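PDB 6YUB: adenylyltransferase and sulfurtransferase uba4 from Chaetomium thermophilum, which probably activates a ubiquitin-like sulfur carrier by adenylating its C-terminal glycine and then thiolating it, for tRNA wobble thiolation and molybdenum cofactor synthesis. Local coordinates for residues I12-R17 with I100-V105; L30-A35 with I225-L230; I61-G66 with L88-L93; I165-P170 with A181-R186; T250-T255 with Y265-L270. All blocks are in the same frame, centred on the assembly; numbering follows the deposited sequence. Where two conformers were deposited one is given.

How the contacts relate
All five contacts belong to the adenylyltransferase part of the enzyme, a ThiF-type domain built on one mixed sheet. Contacts 1 and 2 lie on the same side of the chain's centre and meet where Tyr15 CE2 comes 4.3 Å from Met33 SD. Contact 3 holds two predicted ATP-binding residues and is tied to contact 1 by a probable hydrogen bond between neighbouring strands, Val105 O to Ile61 N at 2.9 Å. Contact 4 carries a zinc ligand; its centre is about 26 Å from that of contact 3, across the chain's centre. Contact 5 packs against contact 4, with Ile165 CG1 3.7 Å from Thr250 O. Leu230 O and Cys169 SG, 3.7 Å apart, connect contacts 2 and 4.

Contact 1 (I12-R17 with I100-V105); sequences IERYSR and INPLPV
Arg14, on helix 9-19, reaches across to the loop 100-105, where Asn101 makes an Asx turn just after helix 89-100 and before the edge strand 105-109 of the ThiF-type Rossmann domain. From CB, the Arg14 chain leaves with CG anti to the backbone N (chi1 -177°), which sends it straight at the loop. CB itself lies over the centre of the Tyr15 ring, its neighbour in the helix. CD is the first atom to meet the loop, 3.5 Å from Asn101 OD1 and 4.0 Å from Leu103 CD1. A bend at chi3 then turns the guanidinium nearly parallel to the Asn101 amide, the planes 13° apart, with OD1 over one face near its rim. NE forms a salt bridge with Glu10, one turn back in the helix. NH1 donates to Ile100 O at 2.9 Å, on a lone pair in the carbonyl plane, at the end of helix 89-100. NH2 passes 3.7 Å from Pro102 CD and hydrogen-bonds a polar side chain of another protein chain.

The two ends of the Asn101 amide do different work. OD1 accepts from Leu103 N, which closes the Asx turn, while ND2 also donates to Ala54 O. Its other bond crosses the contact: ND2 gives a nearly straight N-H (165°) to Tyr15 OH at 3.0 Å, the hydroxyl oxygen lying in the amide plane.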
# COMPACT_ATOMS: atom_id res chain seq x y z
N ILE B 12 14.04 27.54 -2.84
CA ILE B 12 14.86 27.08 -1.71
C ILE B 12 13.98 26.82 -0.49
O ILE B 12 14.08 25.77 0.15
CB ILE B 12 15.96 28.11 -1.40
CG1 ILE B 12 17.03 28.07 -2.50
CG2 ILE B 12 16.57 27.84 -0.03
CD1 ILE B 12 17.93 29.29 -2.53
N GLU B 13 13.10 27.76 -0.16
CA GLU B 13 12.21 27.58 0.98
C GLU B 13 11.21 26.47 0.73
O GLU B 13 10.96 25.64 1.61
CB GLU B 13 11.49 28.90 1.30
CG GLU B 13 10.34 28.77 2.30
CD GLU B 13 9.73 30.13 2.64
OE1 GLU B 13 10.35 31.15 2.30
OE2 GLU B 13 8.63 30.17 3.25
N ARG B 14 10.61 26.44 -0.46
CA ARG B 14 9.55 25.47 -0.74
C ARG B 14 10.07 24.04 -0.73
O ARG B 14 9.35 23.13 -0.29
CB ARG B 14 8.90 25.80 -2.09
CG ARG B 14 7.73 24.92 -2.47
CD ARG B 14 7.05 25.40 -3.76
NE ARG B 14 6.02 26.40 -3.50
CZ ARG B 14 4.75 26.11 -3.24
NH1 ARG B 14 4.34 24.85 -3.20
NH2 ARG B 14 3.88 27.08 -3.01
N TYR B 15 11.31 23.82 -1.16
CA TYR B 15 11.87 22.48 -1.31
C TYR B 15 12.95 22.15 -0.29
O TYR B 15 13.65 21.14 -0.44
CB TYR B 15 12.43 22.30 -2.72
CG TYR B 15 11.45 22.60 -3.83
CD1 TYR B 15 10.18 22.04 -3.82
CD2 TYR B 15 11.78 23.45 -4.87
CE1 TYR B 15 9.27 22.32 -4.83
CE2 TYR B 15 10.88 23.74 -5.89
CZ TYR B 15 9.63 23.17 -5.85
OH TYR B 15 8.72 23.44 -6.84
N SER B 16 13.12 22.98 0.74
CA SER B 16 14.22 22.80 1.67
C SER B 16 14.16 21.45 2.37
O SER B 16 15.20 20.81 2.60
CB SER B 16 14.22 23.93 2.70
OG SER B 16 12.96 24.03 3.34
N ARG B 17 12.96 21.00 2.74
CA ARG B 17 12.84 19.79 3.54
C ARG B 17 13.21 18.53 2.75
O ARG B 17 13.72 17.57 3.34
CB ARG B 17 11.42 19.66 4.10
CG ARG B 17 11.03 20.75 5.10
CD ARG B 17 11.86 20.70 6.38
NE ARG B 17 12.28 19.34 6.74
CZ ARG B 17 11.55 18.49 7.46
NH1 ARG B 17 10.35 18.84 7.91
NH2 ARG B 17 12.03 17.29 7.73
N ILE B 100 -1.57 23.31 -4.75
CA ILE B 100 -0.45 22.69 -4.05
C ILE B 100 0.84 23.45 -4.34
O ILE B 100 1.65 23.72 -3.44
CB ILE B 100 -0.33 21.21 -4.44
CG1 ILE B 100 -1.55 20.43 -3.95
CG2 ILE B 100 0.97 20.61 -3.89
CD1 ILE B 100 -1.60 19.00 -4.47
N ASN B 101 1.06 23.77 -5.61
CA ASN B 101 2.32 24.36 -6.06
C ASN B 101 2.10 25.06 -7.40
O ASN B 101 1.92 24.39 -8.42
CB ASN B 101 3.39 23.27 -6.19
CG ASN B 101 4.77 23.84 -6.38
OD1 ASN B 101 4.94 25.05 -6.57
ND2 ASN B 101 5.78 22.98 -6.34
N PRO B 102 2.10 26.39 -7.43
CA PRO B 102 1.90 27.11 -8.69
C PRO B 102 3.16 27.33 -9.52
O PRO B 102 3.07 27.98 -10.57
CB PRO B 102 1.33 28.46 -8.22
CG PRO B 102 2.01 28.69 -6.90
CD PRO B 102 2.17 27.31 -6.27
N LEU B 103 4.30 26.82 -9.10
CA LEU B 103 5.55 27.07 -9.82
C LEU B 103 5.70 26.18 -11.05
O LEU B 103 6.25 26.63 -12.06
CB LEU B 103 6.74 26.90 -8.88
CG LEU B 103 6.75 27.80 -7.65
CD1 LEU B 103 8.07 27.69 -6.91
CD2 LEU B 103 6.47 29.25 -8.02
N PRO B 104 5.25 24.93 -11.02
CA PRO B 104 5.39 24.08 -12.22
C PRO B 104 4.45 24.52 -13.33
O PRO B 104 3.43 25.17 -13.11
CB PRO B 104 5.02 22.68 -11.71
CG PRO B 104 5.07 22.75 -10.23
CD PRO B 104 4.72 24.17 -9.88
N VAL B 105 4.82 24.14 -14.55
CA VAL B 105 3.97 24.35 -15.72
C VAL B 105 3.11 23.11 -15.93
O VAL B 105 3.62 21.98 -15.97
CB VAL B 105 4.83 24.64 -16.97
CG1 VAL B 105 3.94 24.77 -18.20
CG2 VAL B 105 5.65 25.91 -16.77

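Contact 2 (L30-A35 with I225-L230); sequences LRLMNA and ILVSQL
Ala35 and Leu226 fit together closely where the end of helix 25-33 meets the end of helix 208-228. The methyl of Ala35 is a small knob lodged in the fork of the leucine, with CB 3.4 Å from Leu226 CD1 and nearly as near to CD2. Both spacings are shorter than ordinary carbon contact, so the methyl is tightly held between the two branches. Leu226 also touches Val127 of the central strand 127-130.

A second bump is the isobutyl group of Leu32. Its CD2 fits between the two helical neighbours opposite, resting 3.8 Å from Val227 CG2 and 4.1 Å from Leu226 CB. Although the CB of Val227 points away from the helix 25-33 side, CG2 stands anti to the carbonyl carbon and swings back to Leu32. Gln18 of helix 9-19 touches Leu32, while Met24 lies on Val227.

Arg31 reaches over the end of helix 208-228. Extended from CG to NE, it runs its CD past Leu226 O at 3.5 Å. Its NH1 donates to Val227 O, a 2.7 Å hydrogen bond with the acceptor in the guanidinium plane. The Gln229 amide covers one face of that guanidinium, the two planes 17° apart and stacked, with OE1 over the rim and not hydrogen-bonded to NH2. Gln229 is the first residue to leave helical geometry, with positive phi (54°). The whole is helix-to-helix packing in the ThiF-type Rossmann domain, joining an N-terminal helix to the long helix 208-228 that precedes the hairpin 250-271.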
# COMPACT_ATOMS: atom_id res chain seq x y z
N LEU B 30 17.13 20.29 -9.01
CA LEU B 30 17.18 20.83 -10.37
C LEU B 30 16.77 19.79 -11.40
O LEU B 30 16.16 20.14 -12.42
CB LEU B 30 18.58 21.35 -10.68
CG LEU B 30 19.01 22.63 -9.97
CD1 LEU B 30 20.49 22.90 -10.19
CD2 LEU B 30 18.17 23.81 -10.44
N ARG B 31 17.08 18.51 -11.15
CA ARG B 31 16.68 17.46 -12.08
C ARG B 31 15.17 17.30 -12.12
O ARG B 31 14.60 17.01 -13.18
CB ARG B 31 17.35 16.14 -11.70
CG ARG B 31 18.80 16.06 -12.15
CD ARG B 31 19.52 14.87 -11.54
NE ARG B 31 20.94 14.90 -11.86
CZ ARG B 31 21.82 13.98 -11.46
NH1 ARG B 31 21.43 12.96 -10.71
NH2 ARG B 31 23.10 14.10 -11.80
N LEU B 32 14.50 17.47 -10.98
CA LEU B 32 13.04 17.49 -11.00
C LEU B 32 12.52 18.70 -11.76
O LEU B 32 11.64 18.58 -12.62
CB LEU B 32 12.50 17.48 -9.57
CG LEU B 32 12.80 16.24 -8.73
CD1 LEU B 32 12.32 16.45 -7.30
CD2 LEU B 32 12.17 14.99 -9.35
N MET B 33 13.07 19.88 -11.47
CA MET B 33 12.57 21.12 -12.06
C MET B 33 12.86 21.22 -13.55
O MET B 33 12.15 21.94 -14.25
CB MET B 33 13.18 22.32 -11.33
CG MET B 33 12.82 22.39 -9.86
SD MET B 33 13.85 23.55 -8.94
CE MET B 33 13.61 25.05 -9.89
N ASN B 34 13.88 20.52 -14.04
CA ASN B 34 14.17 20.48 -15.47
C ASN B 34 13.50 19.31 -16.17
O ASN B 34 13.72 19.13 -17.37
CB ASN B 34 15.69 20.42 -15.69
CG ASN B 34 16.37 21.73 -15.36
OD1 ASN B 34 15.86 22.81 -15.67
ND2 ASN B 34 17.53 21.65 -14.71
N ALA B 35 12.69 18.53 -15.47
CA ALA B 35 12.09 17.33 -16.02
C ALA B 35 10.71 17.62 -16.58
O ALA B 35 10.05 18.60 -16.23
CB ALA B 35 12.00 16.24 -14.96
N ILE B 225 13.56 8.02 -10.79
CA ILE B 225 14.18 7.99 -12.11
C ILE B 225 14.87 9.32 -12.41
O ILE B 225 16.03 9.36 -12.83
CB ILE B 225 13.13 7.65 -13.19
CG1 ILE B 225 12.63 6.22 -12.99
CG2 ILE B 225 13.72 7.85 -14.58
CD1 ILE B 225 11.37 5.90 -13.78
N LEU B 226 14.16 10.43 -12.19
CA LEU B 226 14.69 11.74 -12.55
C LEU B 226 15.85 12.14 -11.65
O LEU B 226 16.84 12.71 -12.12
CB LEU B 226 13.57 12.78 -12.50
CG LEU B 226 12.46 12.60 -13.53
CD1 LEU B 226 11.26 13.49 -13.19
CD2 LEU B 226 12.97 12.90 -14.93
N VAL B 227 15.74 11.86 -10.35
CA VAL B 227 16.76 12.33 -9.41
C VAL B 227 18.06 11.56 -9.59
O VAL B 227 19.15 12.15 -9.60
CB VAL B 227 16.24 12.23 -7.97
CG1 VAL B 227 17.39 12.31 -6.97
CG2 VAL B 227 15.22 13.33 -7.70
N SER B 228 17.98 10.24 -9.74
CA SER B 228 19.16 9.41 -9.93
C SER B 228 19.46 9.12 -11.39
O SER B 228 20.38 8.36 -11.68
CB SER B 228 18.99 8.08 -9.17
OG SER B 228 18.68 8.30 -7.81
N GLN B 229 18.71 9.72 -12.32
CA GLN B 229 18.94 9.52 -13.75
C GLN B 229 18.94 8.04 -14.11
O GLN B 229 19.79 7.56 -14.87
CB GLN B 229 20.25 10.19 -14.18
CG GLN B 229 20.32 11.67 -13.90
CD GLN B 229 21.52 12.33 -14.55
OE1 GLN B 229 22.67 12.03 -14.23
NE2 GLN B 229 21.25 13.23 -15.48
N LEU B 230 17.98 7.30 -13.56
CA LEU B 230 17.89 5.87 -13.82
C LEU B 230 17.53 5.57 -15.27
O LEU B 230 17.73 4.44 -15.73
CB LEU B 230 16.87 5.23 -12.88
CG LEU B 230 17.08 5.51 -11.39
CD1 LEU B 230 15.98 4.86 -10.57
CD2 LEU B 230 18.45 5.03 -10.93

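Contact 3 (I61-G66 with L88-L93); sequences IGIVDG and LKVDSL
Asp65 and Lys89 form a salt bridge where strand 60-64 of the ThiF-type Rossmann domain faces the start of helix 89-100; both are predicted to bind ATP. Lys89 bends at chi3 (-88°) and brings NZ to the syn side of Asp65 OD2, at 3.0 Å and 29° out of the carboxylate plane. OD2 is gripped twice, for it also accepts from Ala42 N in the glycine-rich turn, while OD1 takes Asp67 N. These bonds hold the carboxylate in place at the end of the strand.

The apolar packing centres on Ile63. Val90 sets CG2 3.7 Å from Ile63 CG2, the branches crossing at an angle, and the same valine methyl lies 3.6 Å from Ile63 O. Further along the helix, Leu93 CD2 reaches Ile63 CG2 more loosely, at 4.3 Å. Pro108 of strand 105-109 touches Val90, which thus packs against two neighbouring strands.

Water completes the junction. Leu88 occupies the N-cap position, and in the first turn Val90 N donates to water 1 at 3.2 Å; the water in turn donates weakly to Asp65 O.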
# COMPACT_ATOMS: atom_id res chain seq x y z
N ILE B 61 4.48 19.21 -16.01
CA ILE B 61 3.58 18.09 -15.77
C ILE B 61 2.47 18.15 -16.81
O ILE B 61 1.66 19.08 -16.82
CB ILE B 61 3.01 18.11 -14.35
CG1 ILE B 61 4.12 17.92 -13.32
CG2 ILE B 61 1.94 17.03 -14.19
CD1 ILE B 61 3.72 18.25 -11.91
N GLY B 62 2.42 17.14 -17.67
CA GLY B 62 1.34 17.00 -18.63
C GLY B 62 0.29 16.03 -18.10
O GLY B 62 0.61 15.07 -17.39
N ILE B 63 -0.96 16.29 -18.45
CA ILE B 63 -2.09 15.48 -18.01
C ILE B 63 -3.01 15.25 -19.20
O ILE B 63 -3.42 16.21 -19.86
CB ILE B 63 -2.86 16.14 -16.85
CG1 ILE B 63 -1.95 16.30 -15.62
CG2 ILE B 63 -4.08 15.30 -16.48
CD1 ILE B 63 -1.45 17.71 -15.41
N VAL B 64 -3.35 13.99 -19.45
CA VAL B 64 -4.15 13.61 -20.60
C VAL B 64 -5.45 12.99 -20.09
O VAL B 64 -5.41 11.99 -19.36
CB VAL B 64 -3.40 12.61 -21.51
CG1 VAL B 64 -4.19 12.34 -22.78
CG2 VAL B 64 -2.01 13.13 -21.84
N ASP B 65 -6.58 13.57 -20.48
CA ASP B 65 -7.88 13.02 -20.15
C ASP B 65 -8.96 13.83 -20.85
O ASP B 65 -8.87 15.06 -20.92
CB ASP B 65 -8.12 13.02 -18.64
CG ASP B 65 -9.05 11.90 -18.19
OD1 ASP B 65 -10.10 11.71 -18.84
OD2 ASP B 65 -8.71 11.20 -17.21
N GLY B 66 -9.97 13.14 -21.37
CA GLY B 66 -11.07 13.79 -22.06
C GLY B 66 -12.40 13.62 -21.36
O GLY B 66 -13.42 14.14 -21.82
N LEU B 88 -14.09 19.09 -16.96
CA LEU B 88 -13.06 18.17 -17.42
C LEU B 88 -12.16 17.78 -16.25
O LEU B 88 -11.75 18.62 -15.44
CB LEU B 88 -12.23 18.82 -18.53
CG LEU B 88 -12.92 19.06 -19.86
CD1 LEU B 88 -11.99 19.76 -20.84
CD2 LEU B 88 -13.42 17.75 -20.45
N LYS B 89 -11.85 16.48 -16.16
CA LYS B 89 -10.97 16.00 -15.10
C LYS B 89 -9.62 16.72 -15.14
O LYS B 89 -9.10 17.13 -14.10
CB LYS B 89 -10.77 14.49 -15.23
CG LYS B 89 -12.01 13.67 -14.91
CD LYS B 89 -11.65 12.26 -14.47
CE LYS B 89 -11.54 11.31 -15.65
NZ LYS B 89 -10.78 10.07 -15.30
N VAL B 90 -9.06 16.90 -16.34
CA VAL B 90 -7.75 17.52 -16.46
C VAL B 90 -7.76 18.93 -15.87
O VAL B 90 -6.81 19.34 -15.19
CB VAL B 90 -7.30 17.53 -17.93
CG1 VAL B 90 -8.27 18.32 -18.80
CG2 VAL B 90 -5.89 18.09 -18.05
N ASP B 91 -8.84 19.69 -16.11
CA ASP B 91 -8.92 21.05 -15.59
C ASP B 91 -9.17 21.05 -14.09
O ASP B 91 -8.61 21.87 -13.35
CB ASP B 91 -10.01 21.82 -16.32
CG ASP B 91 -9.63 22.19 -17.74
OD1 ASP B 91 -8.47 22.60 -17.96
OD2 ASP B 91 -10.48 22.06 -18.64
N SER B 92 -10.03 20.14 -13.60
CA SER B 92 -10.30 20.07 -12.17
C SER B 92 -9.06 19.63 -11.40
O SER B 92 -8.81 20.12 -10.30
CB SER B 92 -11.46 19.10 -11.91
OG SER B 92 -11.65 18.89 -10.53
N LEU B 93 -8.28 18.71 -11.96
CA LEU B 93 -7.08 18.24 -11.30
C LEU B 93 -6.01 19.33 -11.25
O LEU B 93 -5.37 19.53 -10.21
CB LEU B 93 -6.53 17.00 -12.01
CG LEU B 93 -5.16 16.51 -11.56
CD1 LEU B 93 -5.13 16.33 -10.05
CD2 LEU B 93 -4.80 15.19 -12.26
O HOH W 1 -10.54 15.68 -18.86

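Contact 4 (I165-P170 with A181-R186); sequences IVLNCP and AAPCYR. With ZN (zinc ion), chain E.
Leu167 and Asn168 leave strand 161-167 almost antiparallel to the returning residues 182-185, the touching parts running 154° apart, and Asn168 N donates to Pro183 O at 2.9 Å, nearly along the C=O axis. The returning segment begins the Cys4 zinc site of this ThiF-type domain. Leu167, with CG beside the backbone N (chi1 -58°), spreads its branches along it: CD1 meets Tyr185 CB at 3.8 Å and lies at the edge of the ring, while CD2 faces Pro183 and Cys184 O. An alanine at this position would strip away both branches and is likely to open a gap beside Tyr185 and Pro183, leaving the tyrosine edge less firmly backed. Tyr185 OH hydrogen-bonds Arg138, and Tyr139 meets the ring edge-to-face.

At the other end, Ala182 CB nestles against the turn, 3.6 Å from Cys169 N, just ahead of the cis peptide before Pro170. Water 2 bridges Asn168 OD1 and Ala182 O, donating to both; ND2 of the same amide bonds Lys150 O.

The CB of Cys184, at the N-cap of helix 185-188, points away from the strand. Cys187, Cys279 and Cys282 supply the other three ligands, and Cys184 SG binds the zinc ion at 2.3 Å.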
# COMPACT_ATOMS: atom_id res chain seq x y z
N ILE B 165 4.68 -1.36 -12.18
CA ILE B 165 5.91 -1.87 -12.77
C ILE B 165 6.56 -0.75 -13.58
O ILE B 165 5.87 0.03 -14.24
CB ILE B 165 5.65 -3.12 -13.63
CG1 ILE B 165 6.98 -3.73 -14.09
CG2 ILE B 165 4.78 -2.78 -14.83
CD1 ILE B 165 6.87 -5.19 -14.48
N VAL B 166 7.89 -0.70 -13.54
CA VAL B 166 8.68 0.21 -14.34
C VAL B 166 9.21 -0.55 -15.55
O VAL B 166 9.80 -1.64 -15.41
CB VAL B 166 9.84 0.81 -13.53
CG1 VAL B 166 10.64 1.80 -14.37
CG2 VAL B 166 9.31 1.49 -12.28
N LEU B 167 8.98 0.00 -16.74
CA LEU B 167 9.27 -0.69 -17.99
C LEU B 167 10.19 0.16 -18.86
O LEU B 167 10.17 1.40 -18.80
CB LEU B 167 7.98 -1.01 -18.76
CG LEU B 167 6.95 -1.87 -18.02
CD1 LEU B 167 5.58 -1.74 -18.66
CD2 LEU B 167 7.40 -3.32 -17.99
N ASN B 168 10.98 -0.52 -19.68
CA ASN B 168 11.84 0.13 -20.67
C ASN B 168 12.67 1.24 -20.05
O ASN B 168 12.83 2.32 -20.61
CB ASN B 168 11.01 0.66 -21.84
CG ASN B 168 11.86 1.04 -23.04
OD1 ASN B 168 12.86 0.40 -23.32
ND2 ASN B 168 11.45 2.09 -23.74
N CYS B 169 13.22 0.97 -18.86
CA CYS B 169 14.03 1.94 -18.14
C CYS B 169 15.31 1.25 -17.68
O CYS B 169 15.24 0.26 -16.93
CB CYS B 169 13.26 2.51 -16.94
SG CYS B 169 14.09 3.89 -16.13
N PRO B 170 16.50 1.70 -18.13
CA PRO B 170 16.68 2.76 -19.14
C PRO B 170 16.24 2.28 -20.52
O PRO B 170 16.44 1.10 -20.84
CB PRO B 170 18.18 3.06 -19.09
CG PRO B 170 18.80 1.79 -18.59
CD PRO B 170 17.79 1.19 -17.64
N ALA B 181 18.61 -5.74 -21.49
CA ALA B 181 17.68 -4.65 -21.75
C ALA B 181 16.42 -4.86 -20.92
O ALA B 181 16.02 -6.00 -20.65
CB ALA B 181 17.32 -4.56 -23.24
N ALA B 182 15.79 -3.75 -20.54
CA ALA B 182 14.58 -3.81 -19.74
C ALA B 182 13.41 -4.30 -20.59
O ALA B 182 13.38 -4.10 -21.81
CB ALA B 182 14.26 -2.44 -19.15
N PRO B 183 12.42 -4.93 -19.98
CA PRO B 183 11.27 -5.43 -20.74
C PRO B 183 10.28 -4.32 -21.07
O PRO B 183 10.29 -3.24 -20.48
CB PRO B 183 10.64 -6.46 -19.80
CG PRO B 183 10.94 -5.92 -18.43
CD PRO B 183 12.30 -5.24 -18.54
N CYS B 184 9.41 -4.63 -22.03
CA CYS B 184 8.22 -3.83 -22.28
C CYS B 184 7.02 -4.55 -21.67
O CYS B 184 7.14 -5.64 -21.10
CB CYS B 184 8.04 -3.59 -23.78
SG CYS B 184 6.98 -4.79 -24.58
N TYR B 185 5.84 -3.93 -21.79
CA TYR B 185 4.65 -4.52 -21.17
C TYR B 185 4.28 -5.86 -21.81
O TYR B 185 3.75 -6.74 -21.13
CB TYR B 185 3.47 -3.54 -21.26
CG TYR B 185 2.29 -3.93 -20.39
CD1 TYR B 185 2.28 -3.65 -19.03
CD2 TYR B 185 1.18 -4.55 -20.94
CE1 TYR B 185 1.20 -4.00 -18.23
CE2 TYR B 185 0.09 -4.91 -20.15
CZ TYR B 185 0.11 -4.63 -18.80
OH TYR B 185 -0.97 -4.98 -18.02
N ARG B 186 4.56 -6.03 -23.11
CA ARG B 186 4.29 -7.31 -23.75
C ARG B 186 5.26 -8.38 -23.27
O ARG B 186 4.89 -9.54 -23.10
CB ARG B 186 4.36 -7.17 -25.27
CG ARG B 186 3.18 -6.44 -25.89
CD ARG B 186 3.38 -6.26 -27.39
NE ARG B 186 2.41 -5.35 -27.97
CZ ARG B 186 1.21 -5.71 -28.43
NH1 ARG B 186 0.83 -6.98 -28.38
NH2 ARG B 186 0.40 -4.80 -28.94
ZN ZN E . 8.55 -6.38 -25.14
O HOH W 2 14.83 -1.73 -22.92

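Contact 5 (T250-T255 with Y265-L270); sequences TLLIYT and YSFRAL
Tyr254 and Phe267 lay their rings face on face in an offset stack, centroids 4.3 Å apart and planes at 18°, on one side of the β-hairpin formed by strands 250-255 and 267-271. Tyr254 CD1 sits over the centre of the Phe267 ring, 3.4 Å from its CZ. At the edge of the phenyl ring lies Leu252 CD1, and an aromatic side chain of another protein chain stacks on Phe267 as well. Tyr254 CG stands anti to the backbone N, whereas Phe267 CG lies beside its own (chi1 -74°), and the rings converge from this non-hydrogen-bonded pair. A serine in place of Phe267 would probably leave the Tyr254 face without its stacking partner and take the backing from Leu252 CD1.

The reverse side of the hairpin carries Leu251, Ile253, Arg268 and Leu270; there Ile253 CD1 touches Leu270 CD1 at 3.7 Å. The end of Arg268 leads away from strand 250-255, and its NH2 forms a salt bridge with an acidic side chain of another protein chain. Strand 267-271 is the last of the domain's sheet within this chain, joined by the hydrogen-bonded pairs Ile253-Arg268 and Leu251-Leu270. In the latter, Leu251 N meets Leu270 O at 2.6 Å with an almost straight N-H (177°).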
# COMPACT_ATOMS: atom_id res chain seq x y z
N THR B 250 10.66 -5.33 -10.89
CA THR B 250 9.74 -6.01 -10.00
C THR B 250 8.31 -5.65 -10.37
O THR B 250 8.00 -4.49 -10.66
CB THR B 250 10.00 -5.61 -8.54
OG1 THR B 250 11.31 -6.06 -8.15
CG2 THR B 250 8.96 -6.22 -7.62
N LEU B 251 7.44 -6.66 -10.38
CA LEU B 251 6.00 -6.44 -10.51
C LEU B 251 5.40 -6.38 -9.11
O LEU B 251 5.31 -7.40 -8.42
CB LEU B 251 5.34 -7.54 -11.33
CG LEU B 251 3.82 -7.49 -11.37
CD1 LEU B 251 3.32 -6.18 -11.98
CD2 LEU B 251 3.26 -8.68 -12.14
N LEU B 252 5.01 -5.18 -8.68
CA LEU B 252 4.41 -5.00 -7.36
C LEU B 252 2.92 -5.28 -7.45
O LEU B 252 2.23 -4.73 -8.31
CB LEU B 252 4.66 -3.58 -6.84
CG LEU B 252 4.21 -3.33 -5.40
CD1 LEU B 252 5.07 -4.11 -4.43
CD2 LEU B 252 4.24 -1.84 -5.08
N ILE B 253 2.43 -6.14 -6.55
CA ILE B 253 1.02 -6.49 -6.49
C ILE B 253 0.55 -6.29 -5.06
O ILE B 253 1.05 -6.95 -4.14
CB ILE B 253 0.75 -7.94 -6.95
CG1 ILE B 253 1.27 -8.15 -8.37
CG2 ILE B 253 -0.73 -8.27 -6.86
CD1 ILE B 253 1.04 -9.53 -8.93
N TYR B 254 -0.40 -5.38 -4.87
CA TYR B 254 -0.98 -5.12 -3.56
C TYR B 254 -2.41 -5.64 -3.54
O TYR B 254 -3.26 -5.16 -4.31
CB TYR B 254 -0.95 -3.63 -3.22
CG TYR B 254 -1.68 -3.31 -1.94
CD1 TYR B 254 -1.41 -4.01 -0.77
CD2 TYR B 254 -2.64 -2.31 -1.89
CE1 TYR B 254 -2.07 -3.73 0.40
CE2 TYR B 254 -3.31 -2.01 -0.72
CZ TYR B 254 -3.02 -2.72 0.42
OH TYR B 254 -3.68 -2.44 1.59
N THR B 255 -2.68 -6.62 -2.68
CA THR B 255 -4.00 -7.22 -2.55
C THR B 255 -4.69 -6.65 -1.32
O THR B 255 -4.11 -6.62 -0.23
CB THR B 255 -3.89 -8.74 -2.45
OG1 THR B 255 -3.21 -9.25 -3.61
CG2 THR B 255 -5.28 -9.37 -2.38
N TYR B 265 1.93 -10.92 3.24
CA TYR B 265 2.06 -11.08 1.79
C TYR B 265 0.90 -10.41 1.05
O TYR B 265 0.56 -10.82 -0.06
CB TYR B 265 2.17 -12.56 1.43
CG TYR B 265 3.49 -13.15 1.88
CD1 TYR B 265 4.67 -12.85 1.21
CD2 TYR B 265 3.56 -13.97 3.00
CE1 TYR B 265 5.88 -13.37 1.62
CE2 TYR B 265 4.77 -14.50 3.42
CZ TYR B 265 5.92 -14.19 2.72
OH TYR B 265 7.13 -14.71 3.13
N SER B 266 0.31 -9.38 1.65
CA SER B 266 -0.59 -8.51 0.90
C SER B 266 0.17 -7.82 -0.23
O SER B 266 -0.40 -7.58 -1.30
CB SER B 266 -1.23 -7.48 1.82
OG SER B 266 -2.01 -8.12 2.82
N PHE B 267 1.44 -7.50 -0.01
CA PHE B 267 2.33 -6.99 -1.05
C PHE B 267 3.16 -8.15 -1.58
O PHE B 267 3.87 -8.82 -0.81
CB PHE B 267 3.24 -5.90 -0.50
CG PHE B 267 2.55 -4.59 -0.26
CD1 PHE B 267 2.45 -3.65 -1.28
CD2 PHE B 267 2.02 -4.29 0.97
CE1 PHE B 267 1.82 -2.44 -1.07
CE2 PHE B 267 1.38 -3.08 1.20
CZ PHE B 267 1.29 -2.15 0.18
N ARG B 268 3.08 -8.40 -2.88
CA ARG B 268 3.91 -9.39 -3.55
C ARG B 268 4.82 -8.68 -4.55
O ARG B 268 4.34 -7.88 -5.36
CB ARG B 268 3.07 -10.45 -4.27
CG ARG B 268 2.28 -11.37 -3.36
CD ARG B 268 3.18 -12.16 -2.42
NE ARG B 268 4.23 -12.89 -3.11
CZ ARG B 268 4.06 -14.05 -3.74
NH1 ARG B 268 2.86 -14.61 -3.78
NH2 ARG B 268 5.09 -14.64 -4.33
N ALA B 269 6.11 -8.95 -4.47
CA ALA B 269 7.11 -8.41 -5.38
C ALA B 269 7.61 -9.55 -6.26
O ALA B 269 8.42 -10.37 -5.82
CB ALA B 269 8.26 -7.75 -4.61
N LEU B 270 7.12 -9.61 -7.49
CA LEU B 270 7.48 -10.66 -8.44
C LEU B 270 8.55 -10.11 -9.37
O LEU B 270 8.33 -9.10 -10.05
CB LEU B 270 6.26 -11.12 -9.23
CG LEU B 270 5.08 -11.58 -8.38
CD1 LEU B 270 3.89 -11.93 -9.25
CD2 LEU B 270 5.47 -12.77 -7.51